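Lmo0181 protein (Listeria monocytogenes serovar 1/2a, PDB 5F7V) binds cycloalternan as the substrate-binding lipoprotein of an ABC transporter and probably delivers this cyclic glucan for uptake into the cell. Local coordinates at residues Glu320-Ala323 with Glu328-Gln331; Gly26-Glu31 with Ala311-Asp316; Ser192-Asp197 with Lys395-Lys400. All blocks are in the same frame, centred on the assembly; numbering follows the deposited sequence. Where two conformers were deposited one is given.

Interaction 1: Glu320-Ala323 with Glu328-Gln331. With GLC (alpha-D-glucopyranose), chain B.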
loop_
_atom_site.group_PDB
_atom_site.type_symbol
_atom_site.label_atom_id
_atom_site.label_comp_id
_atom_site.label_asym_id
_atom_site.label_seq_id
_atom_site.Cartn_x
_atom_site.Cartn_y
_atom_site.Cartn_z
ATOM N N GLU A 320 -3.062 -0.652 9.911
ATOM C CA GLU A 320 -3.442 -1.598 8.845
ATOM C C GLU A 320 -4.277 -2.701 9.491
ATOM O O GLU A 320 -5.006 -2.419 10.436
ATOM C CB GLU A 320 -2.249 -2.097 8.048
ATOM C CG GLU A 320 -1.486 -0.928 7.414
ATOM C CD GLU A 320 -0.443 -1.326 6.406
ATOM O OE1 GLU A 320 -0.190 -2.561 6.209
ATOM O OE2 GLU A 320 0.137 -0.369 5.845
ATOM N N LEU A 321 -4.228 -3.932 8.999
ATOM C CA LEU A 321 -4.945 -5.077 9.552
ATOM C C LEU A 321 -3.942 -6.164 9.835
ATOM O O LEU A 321 -3.020 -6.366 9.070
ATOM C CB LEU A 321 -6.029 -5.550 8.563
ATOM C CG LEU A 321 -7.201 -4.590 8.323
ATOM C CD1 LEU A 321 -8.032 -5.098 7.156
ATOM C CD2 LEU A 321 -8.042 -4.425 9.563
ATOM N N PRO A 322 -4.127 -6.890 10.937
ATOM C CA PRO A 322 -3.299 -8.058 11.228
ATOM C C PRO A 322 -3.591 -9.190 10.262
ATOM O O PRO A 322 -4.625 -9.244 9.623
ATOM C CB PRO A 322 -3.695 -8.404 12.652
ATOM C CG PRO A 322 -5.144 -8.025 12.690
ATOM C CD PRO A 322 -5.277 -6.790 11.855
ATOM N N ALA A 323 -2.620 -10.073 10.138
ATOM C CA ALA A 323 -2.821 -11.248 9.322
ATOM C C ALA A 323 -3.890 -12.206 9.816
ATOM O O ALA A 323 -4.528 -12.879 9.021
ATOM C CB ALA A 323 -1.523 -11.971 9.154
ATOM N N GLU A 328 -13.131 -11.980 16.809
ATOM C CA GLU A 328 -13.009 -11.268 18.085
ATOM C C GLU A 328 -11.807 -10.344 18.029
ATOM O O GLU A 328 -11.887 -9.257 18.579
ATOM C CB GLU A 328 -12.946 -12.172 19.315
ATOM C CG GLU A 328 -14.158 -13.083 19.435
ATOM C CD GLU A 328 -13.985 -14.337 18.600
ATOM O OE1 GLU A 328 -13.040 -15.108 18.893
ATOM O OE2 GLU A 328 -14.766 -14.537 17.643
ATOM N N ILE A 329 -10.714 -10.751 17.384
ATOM C CA ILE A 329 -9.583 -9.857 17.196
ATOM C C ILE A 329 -9.947 -8.649 16.324
ATOM O O ILE A 329 -9.525 -7.535 16.627
ATOM C CB ILE A 329 -8.385 -10.625 16.588
ATOM C CG1 ILE A 329 -7.836 -11.627 17.611
ATOM C CG2 ILE A 329 -7.267 -9.699 16.091
ATOM C CD1 ILE A 329 -7.014 -11.030 18.733
ATOM N N LEU A 330 -10.737 -8.850 15.278
ATOM C CA LEU A 330 -11.110 -7.758 14.374
ATOM C C LEU A 330 -12.228 -6.842 14.853
ATOM O O LEU A 330 -12.352 -5.715 14.390
ATOM C CB LEU A 330 -11.550 -8.294 13.008
ATOM C CG LEU A 330 -10.494 -8.808 12.030
ATOM C CD1 LEU A 330 -11.101 -9.487 10.810
ATOM C CD2 LEU A 330 -9.655 -7.629 11.562
ATOM N N GLN A 331 -13.059 -7.326 15.769
ATOM C CA GLN A 331 -14.219 -6.533 16.176
ATOM C C GLN A 331 -13.896 -5.119 16.648
ATOM O O GLN A 331 -14.618 -4.213 16.223
ATOM C CB GLN A 331 -15.027 -7.271 17.241
ATOM C CG GLN A 331 -16.419 -6.685 17.488
ATOM C CD GLN A 331 -17.266 -6.625 16.222
ATOM O OE1 GLN A 331 -17.355 -7.592 15.478
ATOM N NE2 GLN A 331 -17.885 -5.487 15.959
HETATM C C1 GLC B . 1.538 1.023 2.371
HETATM C C2 GLC B . 1.566 -0.462 2.656
HETATM C C3 GLC B . 2.540 -1.156 1.721
HETATM C C4 GLC B . 2.251 -0.784 0.271
HETATM C C5 GLC B . 2.272 0.730 0.104
HETATM C C6 GLC B . 1.870 1.177 -1.296
HETATM O O2 GLC B . 1.930 -0.660 4.026
HETATM O O3 GLC B . 2.370 -2.560 1.890
HETATM O O4 GLC B . 3.309 -1.318 -0.532
HETATM O O5 GLC B . 1.298 1.309 0.999
HETATM O O6 GLC B . 1.768 2.616 -1.195
#
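L321 and L330 both set CG opposite the carbonyl carbon and beside the backbone N (chi1 -67° and -75°); the second torsion places CD1 anti to CA in each leucine, and the other methyl, CD2, is the one turned across to the partner. These methyls, L321 CD2 and L330 CD2, meet at 4.1 Å, with the two side chains running at about a right angle to each other. The CB of P322 is directed toward helix 327-335. The ring's CG lies 4.3 Å from the branch methyl CG2 of I329, and its CD stands 4.5 Å from L330 CD2, which therefore sits against both strand residues. The contact is wholly apolar and mostly buried. L321 is backbone-bonded to F127, so the short strand 321-322 lies antiparallel against strand 119-135 in the central sheet of a periplasmic-binding-protein fold, and helix 327-335 packs on L321 and P322, with R314 and I315 of helix 308-316 also packing on P322. E320, one residue before the strand, belongs to the glycan pocket. Its chain is extended beyond CG (chi2 -169°) and delivers the carboxylate to one glucose of the bound cycloalternan, where the sugar hydroxyl O2 donates a hydrogen bond to E320 OE2 at 2.6 Å. The other oxygen, OE1, is bonded to S126 OG. Bonds at both oxygens restrict the carboxylate's rotation, and S126 acts as a second-shell residue positioning the group that grips the sugar. N75, E77 and N283 hydrogen-bond the same glucose.

Interaction 2: Gly26-Glu31 with Ala311-Asp316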
loop_
_atom_site.group_PDB
_atom_site.type_symbol
_atom_site.label_atom_id
_atom_site.label_comp_id
_atom_site.label_asym_id
_atom_site.label_seq_id
_atom_site.Cartn_x
_atom_site.Cartn_y
_atom_site.Cartn_z
ATOM N N GLY A 26 5.951 5.752 16.559
ATOM C CA GLY A 26 6.474 4.424 16.904
ATOM C C GLY A 26 5.683 3.673 17.969
ATOM O O GLY A 26 6.130 2.608 18.435
ATOM N N LYS A 27 4.526 4.206 18.357
ATOM C CA LYS A 27 3.773 3.675 19.490
ATOM C C LYS A 27 3.495 2.170 19.384
ATOM O O LYS A 27 3.919 1.379 20.235
ATOM C CB LYS A 27 2.493 4.499 19.688
ATOM C CG LYS A 27 1.468 3.979 20.682
ATOM C CD LYS A 27 0.313 4.963 20.822
ATOM C CE LYS A 27 -0.630 4.546 21.936
ATOM N NZ LYS A 27 -1.171 3.177 21.725
ATOM N N ALA A 28 2.787 1.774 18.339
ATOM C CA ALA A 28 2.385 0.386 18.208
ATOM C C ALA A 28 3.595 -0.542 18.085
ATOM O O ALA A 28 3.671 -1.574 18.773
ATOM C CB ALA A 28 1.499 0.212 16.997
ATOM N N LEU A 29 4.566 -0.168 17.264
ATOM C CA LEU A 29 5.689 -1.073 17.058
ATOM C C LEU A 29 6.501 -1.206 18.339
ATOM O O LEU A 29 6.937 -2.312 18.676
ATOM C CB LEU A 29 6.584 -0.601 15.913
ATOM C CG LEU A 29 7.797 -1.502 15.612
ATOM C CD1 LEU A 29 7.495 -2.958 15.329
ATOM C CD2 LEU A 29 8.545 -0.842 14.464
ATOM N N ASP A 30 6.719 -0.107 19.042
ATOM C CA ASP A 30 7.447 -0.175 20.316
ATOM C C ASP A 30 6.758 -1.111 21.323
ATOM O O ASP A 30 7.442 -1.892 22.002
ATOM C CB ASP A 30 7.667 1.203 20.926
ATOM C CG ASP A 30 8.610 2.113 20.109
ATOM O OD1 ASP A 30 9.234 1.616 19.158
ATOM O OD2 ASP A 30 8.733 3.324 20.412
ATOM N N GLU A 31 5.435 -1.057 21.404
ATOM C CA GLU A 31 4.696 -1.945 22.284
ATOM C C GLU A 31 4.824 -3.393 21.838
ATOM O O GLU A 31 5.004 -4.258 22.679
ATOM C CB GLU A 31 3.232 -1.547 22.335
ATOM C CG GLU A 31 2.546 -2.156 23.535
ATOM C CD GLU A 31 1.081 -1.793 23.632
ATOM O OE1 GLU A 31 0.605 -0.906 22.877
ATOM O OE2 GLU A 31 0.452 -2.441 24.506
ATOM N N ALA A 311 -1.400 -8.707 17.493
ATOM C CA ALA A 311 -2.587 -8.432 16.678
ATOM C C ALA A 311 -3.482 -7.460 17.428
ATOM O O ALA A 311 -4.005 -6.554 16.814
ATOM C CB ALA A 311 -3.332 -9.705 16.305
ATOM N N LYS A 312 -3.621 -7.643 18.736
ATOM C CA LYS A 312 -4.463 -6.724 19.510
ATOM C C LYS A 312 -3.884 -5.315 19.548
ATOM O O LYS A 312 -4.660 -4.348 19.493
ATOM C CB LYS A 312 -4.609 -7.234 20.933
ATOM C CG LYS A 312 -5.493 -8.459 20.990
ATOM C CD LYS A 312 -5.321 -9.186 22.305
ATOM C CE LYS A 312 -6.413 -10.217 22.517
ATOM N NZ LYS A 312 -6.119 -11.057 23.705
ATOM N N ILE A 313 -2.562 -5.182 19.637
ATOM C CA ILE A 313 -1.912 -3.879 19.572
ATOM C C ILE A 313 -2.167 -3.215 18.221
ATOM O O ILE A 313 -2.473 -2.032 18.164
ATOM C CB ILE A 313 -0.408 -3.996 19.855
ATOM C CG1 ILE A 313 -0.124 -4.394 21.312
ATOM C CG2 ILE A 313 0.331 -2.707 19.524
ATOM C CD1 ILE A 313 1.281 -4.941 21.486
ATOM N N ARG A 314 -2.017 -4.006 17.166
ATOM C CA ARG A 314 -2.204 -3.510 15.823
ATOM C C ARG A 314 -3.615 -2.955 15.651
ATOM O O ARG A 314 -3.790 -1.887 15.091
ATOM C CB ARG A 314 -1.919 -4.654 14.852
ATOM C CG ARG A 314 -1.986 -4.166 13.435
ATOM C CD ARG A 314 -1.446 -5.165 12.451
ATOM N NE ARG A 314 -0.013 -5.375 12.533
ATOM C CZ ARG A 314 0.905 -4.643 11.915
ATOM N NH1 ARG A 314 2.161 -5.024 12.039
ATOM N NH2 ARG A 314 0.580 -3.597 11.164
ATOM N N ILE A 315 -4.601 -3.751 16.044
ATOM C CA ILE A 315 -5.994 -3.365 15.988
ATOM C C ILE A 315 -6.250 -2.093 16.788
ATOM O O ILE A 315 -6.887 -1.149 16.299
ATOM C CB ILE A 315 -6.901 -4.541 16.420
ATOM C CG1 ILE A 315 -6.906 -5.702 15.419
ATOM C CG2 ILE A 315 -8.315 -4.053 16.744
ATOM C CD1 ILE A 315 -7.662 -5.476 14.123
ATOM N N ASP A 316 -5.748 -2.075 18.009
ATOM C CA ASP A 316 -5.964 -0.891 18.844
ATOM C C ASP A 316 -5.429 0.403 18.250
ATOM O O ASP A 316 -5.997 1.473 18.486
ATOM C CB ASP A 316 -5.324 -1.082 20.226
ATOM C CG ASP A 316 -5.777 -0.022 21.190
ATOM O OD1 ASP A 316 -7.001 0.149 21.370
ATOM O OD2 ASP A 316 -4.886 0.660 21.735
#
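Helix 27-39 and helix 308-316 run antiparallel, their short segments 9.5 Å apart between axes at 167°, with A28 and I313 in closest register. Helix 27-39 links the parallel strands 13-19 and 43-49 in a beta-alpha-beta crossover, as expected of the alpha/beta lobes of the periplasmic-binding-protein fold, and helix 308-316 packs along its flank. I313 carries most of its own helix's share. Its branch methyl CG2 approaches A28, 3.6 Å from the carbonyl O and 4.0 Å from CB. The other branch, CG1 and CD1, lies against the aliphatic part and carboxylate of E31, whose chain starts opposite the backbone N (chi1 -162°), stays extended and lies obliquely across the isoleucine; CD of E31 is 3.7 Å from I313 CG1. M32 and E35 of the same helix also touch I313. K27 NZ and D316 OD2 carry opposite charges but are 4.5 Å apart, too far for a salt bridge, and NZ instead hydrogen-bonds N317 OD1, just past helix 308-316. On the isoleucine's other branch, E31 CG also lies 3.7 Å from I313 CD1.

Interaction 3: Ser192-Asp197 with Lys395-Lys400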
loop_
_atom_site.group_PDB
_atom_site.type_symbol
_atom_site.label_atom_id
_atom_site.label_comp_id
_atom_site.label_asym_id
_atom_site.label_seq_id
_atom_site.Cartn_x
_atom_site.Cartn_y
_atom_site.Cartn_z
ATOM N N SER A 192 -5.244 -3.760 -17.983
ATOM C CA SER A 192 -4.245 -4.392 -17.146
ATOM C C SER A 192 -2.881 -3.947 -17.601
ATOM O O SER A 192 -2.729 -3.309 -18.647
ATOM C CB SER A 192 -4.363 -5.912 -17.239
ATOM O OG SER A 192 -4.163 -6.308 -18.566
ATOM N N ILE A 193 -1.892 -4.318 -16.799
ATOM C CA ILE A 193 -0.507 -3.957 -17.074
ATOM C C ILE A 193 0.143 -5.104 -17.816
ATOM O O ILE A 193 0.759 -4.846 -18.865
ATOM C CB ILE A 193 0.300 -3.679 -15.781
ATOM C CG1 ILE A 193 -0.447 -2.668 -14.900
ATOM C CG2 ILE A 193 1.731 -3.285 -16.119
ATOM C CD1 ILE A 193 -0.710 -1.336 -15.533
ATOM N N PHE A 194 0.006 -6.350 -17.387
ATOM C CA PHE A 194 0.627 -7.494 -18.053
ATOM C C PHE A 194 -0.416 -8.510 -18.459
ATOM O O PHE A 194 -1.549 -8.529 -17.981
ATOM C CB PHE A 194 1.621 -8.205 -17.140
ATOM C CG PHE A 194 2.764 -7.341 -16.721
ATOM C CD1 PHE A 194 3.853 -7.146 -17.575
ATOM C CD2 PHE A 194 2.789 -6.789 -15.441
ATOM C CE1 PHE A 194 4.914 -6.365 -17.171
ATOM C CE2 PHE A 194 3.845 -6.015 -15.054
ATOM C CZ PHE A 194 4.908 -5.799 -15.894
ATOM N N ASN A 195 -0.042 -9.381 -19.376
ATOM C CA ASN A 195 -0.817 -10.595 -19.633
ATOM C C ASN A 195 -0.665 -11.601 -18.500
ATOM O O ASN A 195 0.080 -11.366 -17.557
ATOM C CB ASN A 195 -0.524 -11.164 -21.018
ATOM C CG ASN A 195 0.891 -11.677 -21.180
ATOM O OD1 ASN A 195 1.693 -11.600 -20.242
ATOM N ND2 ASN A 195 1.201 -12.254 -22.346
ATOM N N GLU A 196 -1.357 -12.740 -18.599
ATOM C CA GLU A 196 -1.467 -13.614 -17.433
ATOM C C GLU A 196 -0.161 -14.254 -16.986
ATOM O O GLU A 196 0.063 -14.488 -15.811
ATOM C CB GLU A 196 -2.555 -14.671 -17.647
ATOM C CG GLU A 196 -2.220 -15.736 -18.647
ATOM C CD GLU A 196 -1.551 -16.962 -18.048
ATOM O OE1 GLU A 196 -1.087 -17.734 -18.895
ATOM O OE2 GLU A 196 -1.472 -17.144 -16.805
ATOM N N ASP A 197 0.721 -14.496 -17.935
ATOM C CA ASP A 197 2.019 -15.113 -17.662
ATOM C C ASP A 197 3.214 -14.170 -17.709
ATOM O O ASP A 197 4.352 -14.627 -17.782
ATOM C CB ASP A 197 2.193 -16.329 -18.594
ATOM C CG ASP A 197 2.414 -15.977 -20.037
ATOM O OD1 ASP A 197 2.260 -14.806 -20.417
ATOM O OD2 ASP A 197 2.842 -16.865 -20.800
ATOM N N LYS A 395 11.596 -3.274 -23.181
ATOM C CA LYS A 395 13.075 -3.338 -23.152
ATOM C C LYS A 395 13.582 -3.903 -21.841
ATOM O O LYS A 395 14.474 -4.770 -21.837
ATOM C CB LYS A 395 13.653 -1.952 -23.426
ATOM C CG LYS A 395 13.375 -1.474 -24.833
ATOM C CD LYS A 395 13.370 -2.495 -25.975
ATOM C CE LYS A 395 13.140 -1.845 -27.338
ATOM N NZ LYS A 395 14.082 -0.715 -27.583
ATOM N N THR A 396 13.032 -3.458 -20.722
ATOM C CA THR A 396 13.483 -3.912 -19.416
ATOM C C THR A 396 13.264 -5.419 -19.248
ATOM O O THR A 396 14.133 -6.141 -18.722
ATOM C CB THR A 396 12.748 -3.133 -18.311
ATOM O OG1 THR A 396 13.129 -1.755 -18.444
ATOM C CG2 THR A 396 13.090 -3.651 -16.895
ATOM N N MET A 397 12.125 -5.931 -19.706
ATOM C CA MET A 397 11.741 -7.318 -19.448
ATOM C C MET A 397 11.963 -8.253 -20.623
ATOM O O MET A 397 11.706 -9.454 -20.521
ATOM C CB MET A 397 10.294 -7.354 -18.994
ATOM C CG MET A 397 10.136 -6.655 -17.655
ATOM S SD MET A 397 8.492 -6.729 -16.930
ATOM C CE MET A 397 8.349 -8.467 -16.553
ATOM N N GLY A 398 12.404 -7.708 -21.752
ATOM C CA GLY A 398 12.799 -8.518 -22.896
ATOM C C GLY A 398 11.637 -9.132 -23.643
ATOM O O GLY A 398 11.749 -10.262 -24.104
ATOM N N PHE A 399 10.524 -8.418 -23.756
ATOM C CA PHE A 399 9.315 -8.968 -24.342
ATOM C C PHE A 399 9.360 -9.047 -25.861
ATOM O O PHE A 399 9.917 -8.158 -26.505
ATOM C CB PHE A 399 8.101 -8.169 -23.903
ATOM C CG PHE A 399 7.708 -8.298 -22.455
ATOM C CD1 PHE A 399 8.103 -9.355 -21.648
ATOM C CD2 PHE A 399 6.828 -7.379 -21.903
ATOM C CE1 PHE A 399 7.642 -9.468 -20.346
ATOM C CE2 PHE A 399 6.389 -7.476 -20.607
ATOM C CZ PHE A 399 6.794 -8.527 -19.819
ATOM N N LYS A 400 8.754 -10.100 -26.395
ATOM C CA LYS A 400 8.790 -10.432 -27.830
ATOM C C LYS A 400 7.539 -9.993 -28.574
ATOM O O LYS A 400 7.507 -10.041 -29.816
ATOM C CB LYS A 400 8.955 -11.938 -27.980
ATOM C CG LYS A 400 10.217 -12.565 -27.403
ATOM C CD LYS A 400 11.519 -11.828 -27.734
ATOM C CE LYS A 400 12.724 -12.747 -27.964
ATOM N NZ LYS A 400 13.714 -13.090 -26.887
ATOM O OXT LYS A 400 6.603 -9.560 -27.888
#
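A Met-aromatic contact joins the C-terminal end of helix 382-397 to the loop 192-197, which lies between helices 179-187 and 206-220. The sulfur of M397 comes obliquely to the F194 ring, with SD 3.6 Å from CE1 and 3.8 Å from CZ. It is 4.7 Å from the ring centroid and 65° off the normal. M397 runs out straight through chi2 and then bends at chi3 (67°), turning the terminal methyl CE so that it too lies near F194 CE1. The two side chains enter from opposite directions, F194 from the loop and M397 from the last turn of the helix. G398 then leaves helical geometry with positive phi, which glycine favours; the chain turns there, and F399 reaches the same part of the F194 ring. Here edge meets edge with the ring planes roughly perpendicular: F194 CE1 lies near the plane of the F399 ring, 3.9 Å from CZ, and F399 CE2 lies in the plane of the F194 ring. On one face of F399 sits CB of M397, 3.6 Å above the plane, so the methionine contacts both aromatic rings. One face of F194 is covered by I193 CG2 from its own loop, and P356, I364 and I393 also touch the F194 side chain. The contact is apolar and only partly buried, close to the C-terminal K400. The last helix of this substrate-binding protein thus packs on the loop 192-197 through a Met-aromatic contact with a second phenylalanine edge beside it.

Overall arrangement
Interactions 1 and 2 form one continuous patch, their centres 12 Å apart: helix 308-316 and strand 321-322 follow each other in the chain, and P322 and I329 of interaction 1 pack against R314, I315 and K312 of interaction 2. Interaction 1 is the more buried, a purely hydrophobic seam beside a sugar-binding carboxylate, whereas interaction 2 is partly buried, with isoleucine packed under a glutamate chain and charged residues at its solvent-facing end. Interaction 3 lies on the opposite side of the chain's centre, about 36 and 40 Å from the other two between centres. It uses aromatic rings and sulfur instead of aliphatic methyls, and ties a loop to the chain terminus.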